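Local atomic coordinates of dioxygenase (Pseudomonas brassicacearum, PDB entry 5V2D), a protein that probably cleaves the central carbon-carbon double bond of lignin-derived stilbenes with molecular oxygen, using an iron centre, as lignostilbene dioxygenases do. Residues A[56-70]-A[80-94]. Sequence-based numbering, arbitrary orientation.
Sequences ASIHGTFYQVAPDPQ and FFNGDGMVSGFHFAN
Val65 and Val87 meet through their CG2 methyls, 3.9 Å apart, at a non-hydrogen-bonded pair; the Val65 side chain is about 9 Å from the iron(III) ion. On the other face, CD2 of Phe62 approaches CD2 of Phe90. Ile58, just before the strand, lies alongside Phe92, CG2 to CD1 3.8 Å. Trp498 packs against Ile58 and Phe62. On the face of Val65, Pro67 lays its CG over the Phe80 ring, 4.0 Å from the centroid, in a CH-pi contact. Strands 60-67 and 85-93 illustrate antiparallel pairing within one blade of the seven-bladed beta-propeller of the carotenoid oxygenase family. Paired backbone bonds join Gly60 to Phe92, Phe62 to Phe90, Gln64 to Ser88 and Ala66 to Met86. Gln70 N donates to Asp84 OD2 at 2.9 Å, N-H...O 177°, on the anti side and somewhat out of the carboxylate plane. Asp68, whose carboxylate is held by Arg101 and Ser39, donates its backbone N-H to Asp84 O. Toward the exposed end, Thr61 OG1, anti to the carbonyl carbon (chi1 -57°), hydrogen-bonds His91 ND1 at 3.0 Å, in the ring plane. A water bridges His91 NE2 to His59 NE2, while another links Ala56 O and Ile58 O with Asn94 N.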
# COMPACT_ATOMS: atom_id res chain seq x y z
N ALA A 56 -0.06 -13.00 -25.62
CA ALA A 56 0.31 -14.33 -25.22
C ALA A 56 1.63 -14.41 -24.53
O ALA A 56 1.89 -15.39 -23.82
CB ALA A 56 0.24 -15.31 -26.39
N SER A 57 2.45 -13.41 -24.66
CA SER A 57 3.78 -13.51 -24.04
C SER A 57 3.74 -13.11 -22.55
O SER A 57 4.72 -13.26 -21.88
CB SER A 57 4.74 -12.60 -24.78
OG SER A 57 4.34 -11.24 -24.59
N ILE A 58 2.68 -12.52 -22.05
CA ILE A 58 2.62 -12.16 -20.61
C ILE A 58 2.57 -13.43 -19.78
O ILE A 58 1.67 -14.29 -20.00
CB ILE A 58 1.43 -11.30 -20.28
CG1 ILE A 58 1.55 -9.95 -21.01
CG2 ILE A 58 1.36 -11.03 -18.78
CD1 ILE A 58 0.32 -9.09 -20.92
N HIS A 59 3.53 -13.58 -18.91
CA HIS A 59 3.66 -14.83 -18.14
C HIS A 59 4.10 -14.50 -16.73
O HIS A 59 5.20 -13.98 -16.52
CB HIS A 59 4.68 -15.78 -18.81
CG HIS A 59 4.77 -17.13 -18.16
ND1 HIS A 59 5.96 -17.82 -18.01
CD2 HIS A 59 3.84 -17.89 -17.54
CE1 HIS A 59 5.75 -18.96 -17.38
NE2 HIS A 59 4.47 -19.02 -17.08
N GLY A 60 3.24 -14.81 -15.79
CA GLY A 60 3.52 -14.61 -14.33
C GLY A 60 2.23 -14.38 -13.58
O GLY A 60 1.16 -14.68 -14.08
N THR A 61 2.37 -13.87 -12.37
CA THR A 61 1.21 -13.74 -11.47
C THR A 61 1.15 -12.31 -10.91
O THR A 61 2.16 -11.78 -10.44
CB THR A 61 1.28 -14.78 -10.34
OG1 THR A 61 1.37 -16.08 -10.88
CG2 THR A 61 0.06 -14.69 -9.46
N PHE A 62 -0.04 -11.74 -10.97
CA PHE A 62 -0.32 -10.45 -10.34
C PHE A 62 -0.94 -10.79 -8.98
O PHE A 62 -2.08 -11.32 -8.94
CB PHE A 62 -1.32 -9.68 -11.19
CG PHE A 62 -1.81 -8.39 -10.59
CD1 PHE A 62 -1.10 -7.69 -9.63
CD2 PHE A 62 -2.98 -7.85 -11.00
CE1 PHE A 62 -1.55 -6.49 -9.12
CE2 PHE A 62 -3.44 -6.64 -10.49
CZ PHE A 62 -2.72 -5.95 -9.56
N TYR A 63 -0.22 -10.52 -7.90
CA TYR A 63 -0.74 -10.73 -6.56
C TYR A 63 -1.21 -9.38 -6.03
O TYR A 63 -0.58 -8.35 -6.26
CB TYR A 63 0.34 -11.24 -5.61
CG TYR A 63 0.91 -12.57 -6.01
CD1 TYR A 63 0.20 -13.77 -5.66
CD2 TYR A 63 2.08 -12.69 -6.64
CE1 TYR A 63 0.74 -15.01 -5.97
CE2 TYR A 63 2.61 -13.92 -6.96
CZ TYR A 63 1.96 -15.07 -6.60
OH TYR A 63 2.48 -16.28 -6.93
N GLN A 64 -2.30 -9.39 -5.30
CA GLN A 64 -2.78 -8.17 -4.67
C GLN A 64 -3.40 -8.54 -3.30
O GLN A 64 -3.96 -9.63 -3.18
CB GLN A 64 -3.79 -7.48 -5.57
CG GLN A 64 -3.95 -6.01 -5.05
CD GLN A 64 -4.51 -4.93 -6.01
OE1 GLN A 64 -5.33 -5.18 -6.98
NE2 GLN A 64 -4.14 -3.72 -5.70
N VAL A 65 -3.31 -7.67 -2.31
CA VAL A 65 -4.01 -7.95 -1.05
C VAL A 65 -5.03 -6.85 -0.79
O VAL A 65 -4.76 -5.65 -1.00
CB VAL A 65 -3.03 -8.14 0.11
CG1 VAL A 65 -2.17 -6.90 0.37
CG2 VAL A 65 -3.72 -8.60 1.38
N ALA A 66 -6.20 -7.28 -0.34
CA ALA A 66 -7.25 -6.42 0.09
C ALA A 66 -7.64 -6.68 1.55
O ALA A 66 -7.93 -7.78 1.90
CB ALA A 66 -8.47 -6.63 -0.76
N PRO A 67 -7.83 -5.61 2.30
CA PRO A 67 -8.58 -5.75 3.54
C PRO A 67 -9.99 -6.21 3.23
O PRO A 67 -10.62 -5.66 2.32
CB PRO A 67 -8.57 -4.34 4.14
CG PRO A 67 -7.48 -3.63 3.43
CD PRO A 67 -7.42 -4.21 2.06
N ASP A 68 -10.47 -7.23 3.91
CA ASP A 68 -11.79 -7.76 3.63
C ASP A 68 -12.31 -8.45 4.93
O ASP A 68 -12.07 -9.64 5.16
CB ASP A 68 -11.74 -8.72 2.47
CG ASP A 68 -13.13 -8.99 1.83
OD1 ASP A 68 -13.14 -9.69 0.80
OD2 ASP A 68 -14.21 -8.46 2.30
N PRO A 69 -12.93 -7.71 5.82
CA PRO A 69 -13.18 -8.24 7.21
C PRO A 69 -14.02 -9.44 7.24
O PRO A 69 -15.07 -9.48 6.65
CB PRO A 69 -13.84 -7.10 7.99
CG PRO A 69 -14.10 -6.08 6.98
CD PRO A 69 -13.47 -6.36 5.63
N GLN A 70 -13.53 -10.50 7.93
CA GLN A 70 -14.24 -11.74 7.99
C GLN A 70 -15.55 -11.56 8.74
O GLN A 70 -16.54 -12.20 8.37
CB GLN A 70 -13.41 -12.80 8.70
CG GLN A 70 -14.10 -14.14 8.93
CD GLN A 70 -14.22 -14.93 7.68
OE1 GLN A 70 -13.42 -15.82 7.43
NE2 GLN A 70 -15.27 -14.61 6.86
N PHE A 80 -11.16 1.05 6.95
CA PHE A 80 -10.82 0.12 5.85
C PHE A 80 -9.50 -0.57 6.07
O PHE A 80 -9.38 -1.77 5.82
CB PHE A 80 -10.78 0.93 4.53
CG PHE A 80 -10.22 0.16 3.36
CD1 PHE A 80 -9.10 0.59 2.75
CD2 PHE A 80 -10.88 -0.91 2.87
CE1 PHE A 80 -8.58 -0.05 1.61
CE2 PHE A 80 -10.37 -1.61 1.78
CZ PHE A 80 -9.21 -1.15 1.15
N PHE A 81 -8.53 0.14 6.62
CA PHE A 81 -7.19 -0.39 6.84
C PHE A 81 -7.14 -1.54 7.89
O PHE A 81 -6.08 -2.11 8.12
CB PHE A 81 -6.21 0.70 7.29
CG PHE A 81 -5.93 1.77 6.30
CD1 PHE A 81 -6.03 1.59 4.94
CD2 PHE A 81 -5.30 2.95 6.74
CE1 PHE A 81 -5.74 2.62 4.02
CE2 PHE A 81 -4.93 3.98 5.84
CZ PHE A 81 -5.20 3.82 4.48
N ASN A 82 -8.26 -1.83 8.53
CA ASN A 82 -8.26 -2.83 9.62
C ASN A 82 -8.80 -4.22 9.23
O ASN A 82 -8.87 -5.11 10.05
CB ASN A 82 -9.03 -2.31 10.81
CG ASN A 82 -8.50 -2.85 12.15
OD1 ASN A 82 -7.35 -3.43 12.24
ND2 ASN A 82 -9.29 -2.61 13.19
N GLY A 83 -9.11 -4.43 7.96
CA GLY A 83 -9.79 -5.66 7.55
C GLY A 83 -8.78 -6.80 7.34
O GLY A 83 -7.65 -6.56 6.91
N ASP A 84 -9.21 -8.00 7.65
CA ASP A 84 -8.39 -9.23 7.43
C ASP A 84 -7.84 -9.24 5.99
O ASP A 84 -8.59 -9.01 5.04
CB ASP A 84 -9.21 -10.45 7.69
CG ASP A 84 -9.76 -10.45 9.12
OD1 ASP A 84 -8.98 -10.76 10.04
OD2 ASP A 84 -10.96 -10.16 9.27
N GLY A 85 -6.56 -9.56 5.85
CA GLY A 85 -5.96 -9.64 4.52
C GLY A 85 -6.44 -10.78 3.66
O GLY A 85 -6.37 -11.93 4.09
N MET A 86 -6.95 -10.44 2.48
CA MET A 86 -7.41 -11.36 1.46
C MET A 86 -6.55 -11.21 0.22
O MET A 86 -6.58 -10.11 -0.42
CB MET A 86 -8.87 -11.04 1.15
CG MET A 86 -9.50 -11.92 0.10
SD MET A 86 -9.91 -13.56 0.67
CE MET A 86 -11.56 -13.19 1.31
N VAL A 87 -5.78 -12.25 -0.13
CA VAL A 87 -4.84 -12.16 -1.22
C VAL A 87 -5.45 -12.77 -2.46
O VAL A 87 -6.01 -13.87 -2.40
CB VAL A 87 -3.53 -12.89 -0.85
CG1 VAL A 87 -2.56 -12.92 -2.00
CG2 VAL A 87 -2.89 -12.27 0.36
N SER A 88 -5.30 -12.05 -3.57
CA SER A 88 -5.73 -12.58 -4.90
C SER A 88 -4.47 -12.79 -5.71
O SER A 88 -3.53 -11.99 -5.65
CB SER A 88 -6.63 -11.57 -5.58
OG SER A 88 -7.92 -11.56 -4.94
N GLY A 89 -4.46 -13.87 -6.50
CA GLY A 89 -3.41 -14.12 -7.49
C GLY A 89 -4.06 -14.36 -8.84
O GLY A 89 -4.80 -15.33 -8.98
N PHE A 90 -3.81 -13.48 -9.83
CA PHE A 90 -4.23 -13.66 -11.19
C PHE A 90 -3.03 -14.22 -11.93
O PHE A 90 -2.02 -13.51 -12.13
CB PHE A 90 -4.65 -12.37 -11.82
CG PHE A 90 -5.93 -11.79 -11.30
CD1 PHE A 90 -7.12 -12.11 -11.85
CD2 PHE A 90 -5.91 -10.87 -10.25
CE1 PHE A 90 -8.33 -11.55 -11.45
CE2 PHE A 90 -7.10 -10.31 -9.81
CZ PHE A 90 -8.33 -10.65 -10.41
N HIS A 91 -3.12 -15.48 -12.36
CA HIS A 91 -2.01 -16.11 -13.02
C HIS A 91 -2.20 -16.06 -14.57
O HIS A 91 -3.21 -16.59 -15.07
CB HIS A 91 -1.89 -17.55 -12.58
CG HIS A 91 -0.76 -18.28 -13.25
ND1 HIS A 91 0.56 -17.91 -13.09
CD2 HIS A 91 -0.77 -19.33 -14.12
CE1 HIS A 91 1.33 -18.70 -13.83
NE2 HIS A 91 0.54 -19.57 -14.47
N PHE A 92 -1.24 -15.46 -15.26
CA PHE A 92 -1.27 -15.23 -16.70
C PHE A 92 -0.35 -16.30 -17.34
O PHE A 92 0.84 -16.41 -17.01
CB PHE A 92 -0.69 -13.86 -17.08
CG PHE A 92 -1.54 -12.70 -16.69
CD1 PHE A 92 -2.14 -11.92 -17.68
CD2 PHE A 92 -1.72 -12.32 -15.41
CE1 PHE A 92 -2.92 -10.84 -17.36
CE2 PHE A 92 -2.53 -11.23 -15.08
CZ PHE A 92 -3.13 -10.50 -16.06
N ALA A 93 -0.90 -17.07 -18.26
CA ALA A 93 -0.01 -17.97 -19.02
C ALA A 93 -0.58 -18.17 -20.40
O ALA A 93 -1.72 -18.58 -20.55
CB ALA A 93 0.19 -19.33 -18.36
N ASN A 94 0.23 -17.88 -21.40
CA ASN A 94 -0.18 -18.15 -22.79
C ASN A 94 -1.56 -17.62 -23.22
O ASN A 94 -2.30 -18.36 -23.83
CB ASN A 94 -0.24 -19.67 -22.98
CG ASN A 94 0.90 -20.07 -23.64
OD1 ASN A 94 0.98 -19.99 -24.91
ND2 ASN A 94 1.88 -20.43 -22.86
O HOH W 1 2.62 -16.68 -21.40
O HOH W 2 2.37 -20.93 -15.96